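Local coordinates for protein beta-N-acetylhexosaminidase (Bacteroides fragilis, PDB 4PYS) that probably removes terminal N-acetylhexosamine residues from glycoconjugates as a family 20 glycoside hydrolase, at residues N257-F269 with P294-R307. Sequence-based numbering, arbitrary orientation.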
loop_
_atom_site.group_PDB
_atom_site.type_symbol
_atom_site.label_atom_id
_atom_site.label_comp_id
_atom_site.label_asym_id
_atom_site.label_seq_id
_atom_site.Cartn_x
_atom_site.Cartn_y
_atom_site.Cartn_z
ATOM N N ASN A 257 -26.986 4.271 6.076
ATOM C CA ASN A 257 -26.753 3.741 7.413
ATOM C C ASN A 257 -25.284 3.764 7.799
ATOM O O ASN A 257 -24.482 2.988 7.281
ATOM C CB ASN A 257 -27.312 2.324 7.543
ATOM C CG ASN A 257 -28.820 2.306 7.634
ATOM O OD1 ASN A 257 -29.496 1.686 6.813
ATOM N ND2 ASN A 257 -29.359 2.992 8.635
ATOM N N ILE A 258 -24.942 4.660 8.717
ATOM C CA ILE A 258 -23.567 4.833 9.162
ATOM C C ILE A 258 -23.508 4.805 10.687
ATOM O O ILE A 258 -24.548 4.796 11.353
ATOM C CB ILE A 258 -22.979 6.161 8.635
ATOM C CG1 ILE A 258 -23.677 7.361 9.280
ATOM C CG2 ILE A 258 -23.093 6.235 7.110
ATOM C CD1 ILE A 258 -23.398 8.671 8.571
ATOM N N PHE A 259 -22.298 4.772 11.240
ATOM C CA PHE A 259 -22.135 4.844 12.689
ATOM C C PHE A 259 -22.706 6.164 13.199
ATOM O O PHE A 259 -22.474 7.216 12.606
ATOM C CB PHE A 259 -20.659 4.735 13.083
ATOM C CG PHE A 259 -20.025 3.417 12.733
ATOM C CD1 PHE A 259 -20.532 2.227 13.247
ATOM C CD2 PHE A 259 -18.903 3.371 11.912
ATOM C CE1 PHE A 259 -19.942 1.010 12.931
ATOM C CE2 PHE A 259 -18.303 2.164 11.590
ATOM C CZ PHE A 259 -18.823 0.977 12.100
ATOM N N CYS A 260 -23.459 6.106 14.290
ATOM C CA CYS A 260 -24.047 7.308 14.864
ATOM C C CYS A 260 -23.018 8.085 15.690
ATOM O O CYS A 260 -22.610 7.638 16.759
ATOM C CB CYS A 260 -25.245 6.929 15.733
ATOM S SG CYS A 260 -26.057 8.322 16.526
ATOM N N ALA A 261 -22.603 9.252 15.203
ATOM C CA ALA A 261 -21.651 10.082 15.940
ATOM C C ALA A 261 -22.278 10.667 17.207
ATOM O O ALA A 261 -21.574 11.126 18.105
ATOM C CB ALA A 261 -21.117 11.195 15.053
ATOM N N GLY A 262 -23.605 10.643 17.273
ATOM C CA GLY A 262 -24.323 11.214 18.397
ATOM C C GLY A 262 -24.278 10.389 19.669
ATOM O O GLY A 262 -24.477 10.917 20.768
ATOM N N LYS A 263 -24.019 9.095 19.529
ATOM C CA LYS A 263 -23.999 8.205 20.686
ATOM C C LYS A 263 -22.588 8.036 21.230
ATOM O O LYS A 263 -21.691 7.612 20.505
ATOM C CB LYS A 263 -24.578 6.838 20.321
ATOM C CG LYS A 263 -26.063 6.855 20.032
ATOM C CD LYS A 263 -26.491 5.574 19.337
ATOM C CE LYS A 263 -27.997 5.446 19.334
ATOM N NZ LYS A 263 -28.638 6.671 18.786
ATOM N N ASP A 264 -22.399 8.366 22.506
ATOM C CA ASP A 264 -21.109 8.172 23.161
ATOM C C ASP A 264 -20.724 6.694 23.139
ATOM O O ASP A 264 -19.546 6.351 23.048
ATOM C CB ASP A 264 -21.142 8.696 24.605
ATOM C CG ASP A 264 -21.109 10.216 24.683
ATOM O OD1 ASP A 264 -20.768 10.860 23.670
ATOM O OD2 ASP A 264 -21.413 10.767 25.764
ATOM N N SER A 265 -21.729 5.823 23.212
ATOM C CA SER A 265 -21.499 4.385 23.107
ATOM C C SER A 265 -20.878 4.013 21.761
ATOM O O SER A 265 -20.069 3.088 21.675
ATOM C CB SER A 265 -22.797 3.600 23.354
ATOM O OG SER A 265 -23.845 4.020 22.494
ATOM N N THR A 266 -21.241 4.746 20.711
ATOM C CA THR A 266 -20.647 4.503 19.399
ATOM C C THR A 266 -19.175 4.909 19.385
ATOM O O THR A 266 -18.321 4.146 18.940
ATOM C CB THR A 266 -21.405 5.225 18.273
ATOM O OG1 THR A 266 -22.724 4.675 18.154
ATOM C CG2 THR A 266 -20.681 5.048 16.949
ATOM N N LEU A 267 -18.878 6.103 19.885
ATOM C CA LEU A 267 -17.488 6.550 19.978
ATOM C C LEU A 267 -16.661 5.598 20.835
ATOM O O LEU A 267 -15.568 5.192 20.445
ATOM C CB LEU A 267 -17.400 7.980 20.522
ATOM C CG LEU A 267 -17.299 9.057 19.439
ATOM C CD1 LEU A 267 -18.604 9.171 18.661
ATOM C CD2 LEU A 267 -16.894 10.403 20.023
ATOM N N ILE A 268 -17.199 5.238 21.999
ATOM C CA ILE A 268 -16.548 4.273 22.878
ATOM C C ILE A 268 -16.322 2.926 22.179
ATOM O O ILE A 268 -15.247 2.334 22.296
ATOM C CB ILE A 268 -17.341 4.105 24.198
ATOM C CG1 ILE A 268 -17.213 5.374 25.048
ATOM C CG2 ILE A 268 -16.852 2.898 24.978
ATOM C CD1 ILE A 268 -18.341 5.574 26.035
ATOM N N PHE A 269 -17.325 2.460 21.440
ATOM C CA PHE A 269 -17.199 1.239 20.651
ATOM C C PHE A 269 -16.032 1.348 19.678
ATOM O O PHE A 269 -15.185 0.454 19.594
ATOM C CB PHE A 269 -18.493 0.985 19.867
ATOM C CG PHE A 269 -18.494 -0.302 19.066
ATOM C CD1 PHE A 269 -17.882 -0.369 17.820
ATOM C CD2 PHE A 269 -19.147 -1.432 19.546
ATOM C CE1 PHE A 269 -17.893 -1.546 17.082
ATOM C CE2 PHE A 269 -19.170 -2.611 18.808
ATOM C CZ PHE A 269 -18.541 -2.671 17.582
ATOM N N PRO A 294 -22.506 10.449 3.267
ATOM C CA PRO A 294 -23.921 10.077 3.242
ATOM C C PRO A 294 -24.607 10.454 4.553
ATOM O O PRO A 294 -24.605 9.656 5.492
ATOM C CB PRO A 294 -23.872 8.548 3.091
ATOM C CG PRO A 294 -22.400 8.150 3.278
ATOM C CD PRO A 294 -21.681 9.352 3.791
ATOM N N LYS A 295 -25.191 11.649 4.607
ATOM C CA LYS A 295 -25.726 12.190 5.858
ATOM C C LYS A 295 -27.225 11.976 6.048
ATOM O O LYS A 295 -27.859 12.682 6.832
ATOM C CB LYS A 295 -25.387 13.679 5.981
ATOM C CG LYS A 295 -23.907 13.928 6.135
ATOM C CD LYS A 295 -23.334 12.950 7.134
ATOM C CE LYS A 295 -21.860 12.710 6.900
ATOM N NZ LYS A 295 -21.617 12.114 5.557
ATOM N N GLY A 296 -27.776 10.990 5.344
ATOM C CA GLY A 296 -29.198 10.697 5.400
ATOM C C GLY A 296 -29.715 10.404 6.797
ATOM O O GLY A 296 -30.720 10.975 7.226
ATOM N N ASN A 297 -29.023 9.517 7.508
ATOM C CA ASN A 297 -29.405 9.140 8.869
ATOM C C ASN A 297 -29.055 10.204 9.915
ATOM O O ASN A 297 -29.781 10.378 10.896
ATOM C CB ASN A 297 -28.774 7.796 9.252
ATOM N N TRP A 298 -27.944 10.909 9.695
ATOM C CA TRP A 298 -27.491 11.970 10.599
ATOM C C TRP A 298 -28.447 13.156 10.657
ATOM O O TRP A 298 -28.811 13.620 11.740
ATOM C CB TRP A 298 -26.097 12.468 10.201
ATOM C CG TRP A 298 -24.992 11.594 10.687
ATOM C CD1 TRP A 298 -25.109 10.331 11.189
ATOM C CD2 TRP A 298 -23.593 11.916 10.732
ATOM N NE1 TRP A 298 -23.872 9.846 11.541
ATOM C CE2 TRP A 298 -22.925 10.799 11.269
ATOM C CE3 TRP A 298 -22.845 13.042 10.375
ATOM C CZ2 TRP A 298 -21.539 10.772 11.447
ATOM C CZ3 TRP A 298 -21.471 13.011 10.548
ATOM C CH2 TRP A 298 -20.833 11.886 11.082
ATOM N N ASP A 299 -28.854 13.632 9.484
ATOM C CA ASP A 299 -29.711 14.808 9.359
ATOM C C ASP A 299 -31.041 14.696 10.112
ATOM O O ASP A 299 -31.745 15.694 10.285
ATOM C CB ASP A 299 -29.972 15.109 7.880
ATOM N N LYS A 300 -31.381 13.489 10.560
ATOM C CA LYS A 300 -32.653 13.263 11.245
ATOM C C LYS A 300 -32.506 12.596 12.616
ATOM O O LYS A 300 -33.484 12.465 13.354
ATOM C CB LYS A 300 -33.595 12.443 10.361
ATOM N N CYS A 301 -31.289 12.176 12.954
ATOM C CA CYS A 301 -31.037 11.515 14.234
ATOM C C CYS A 301 -31.049 12.488 15.412
ATOM O O CYS A 301 -30.284 13.453 15.426
ATOM C CB CYS A 301 -29.694 10.785 14.195
ATOM S SG CYS A 301 -29.192 10.086 15.784
ATOM N N PRO A 302 -31.917 12.233 16.407
ATOM C CA PRO A 302 -31.952 13.057 17.621
ATOM C C PRO A 302 -30.597 13.102 18.325
ATOM O O PRO A 302 -30.273 14.118 18.935
ATOM C CB PRO A 302 -32.983 12.342 18.499
ATOM C CG PRO A 302 -33.887 11.664 17.532
ATOM C CD PRO A 302 -32.997 11.228 16.392
ATOM N N ASP A 303 -29.819 12.025 18.231
ATOM C CA ASP A 303 -28.506 11.967 18.871
ATOM C C ASP A 303 -27.444 12.755 18.096
ATOM O O ASP A 303 -26.553 13.353 18.699
ATOM C CB ASP A 303 -28.060 10.513 19.082
ATOM C CG ASP A 303 -29.063 9.708 19.893
ATOM O OD1 ASP A 303 -29.268 10.029 21.085
ATOM O OD2 ASP A 303 -29.642 8.748 19.340
ATOM N N CYS A 304 -27.541 12.768 16.769
ATOM C CA CYS A 304 -26.605 13.539 15.946
ATOM C C CYS A 304 -26.904 15.042 15.958
ATOM O O CYS A 304 -25.988 15.864 15.952
ATOM C CB CYS A 304 -26.571 13.007 14.511
ATOM S SG CYS A 304 -25.563 11.513 14.302
ATOM N N ARG A 305 -28.186 15.395 15.977
ATOM C CA ARG A 305 -28.593 16.794 16.052
ATOM C C ARG A 305 -28.319 17.361 17.444
ATOM O O ARG A 305 -28.019 18.547 17.597
ATOM C CB ARG A 305 -30.076 16.938 15.706
ATOM N N SER A 306 -28.424 16.507 18.458
ATOM C CA SER A 306 -28.107 16.898 19.829
ATOM C C SER A 306 -26.612 17.173 19.974
ATOM O O SER A 306 -26.202 18.127 20.639
ATOM C CB SER A 306 -28.553 15.815 20.818
ATOM O OG SER A 306 -27.688 15.738 21.937
ATOM N N ARG A 307 -25.800 16.333 19.341
ATOM C CA ARG A 307 -24.351 16.488 19.392
ATOM C C ARG A 307 -23.904 17.793 18.737
ATOM O O ARG A 307 -22.988 18.455 19.223
ATOM C CB ARG A 307 -23.654 15.308 18.714
ATOM C CG ARG A 307 -22.145 15.325 18.885
ATOM C CD ARG A 307 -21.754 14.818 20.261
ATOM N NE ARG A 307 -21.758 13.360 20.292
ATOM C CZ ARG A 307 -21.458 12.630 21.362
ATOM N NH1 ARG A 307 -21.129 13.226 22.504
ATOM N NH2 ARG A 307 -21.485 11.304 21.289
#
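W298 is sandwiched at the packed end of this contact. CD1 of I258 lies over one ring face, 3.4 Å from the centroid of the five-membered ring, a CH-pi contact. SG of C304 covers the opposite face, toward the rim. With CG1 of I258 set between its backbone N and carbonyl carbon (chi1 67°), the branch reaches across the indole at about a right angle. In the ring plane, NE1 of W298 donates to F259 O at 3.2 Å, which helps fix the indole's rotation. CB of A261 packs on CZ2 of W298 at 3.7 Å.

The 260-263 turn meets the start of helix 302-310. CA of G262 makes a CA-H...O contact with D303 O at 3.1 Å. D303 C and C304 N occupy the place of a side chain.

The more open side is polar. R307 bends at chi2 and chi3 and turns its guanidinium edge to the turn. NE and NH2 both hydrogen-bond A261 O, from opposite faces of the carbonyl plane. NH1 and NH2 meet OD1 of exposed D264 end-on in a salt bridge, with NH1 at 2.7 Å on the syn side. NZ of K263 forms a salt bridge with D303 OD2, modelled doubtfully short at 2.4 Å, and also hydrogen-bonds C242 O.

Between the two sides lie the sulfurs. C301 caps helix 302-310, its SG accepting a weak bond from C304 N. C260, C301 and C304, with C242, hold the zinc ion. This is a four-cysteine zinc site, with a CxxC pair at a helix start, on the periphery of the family 20 catalytic domain.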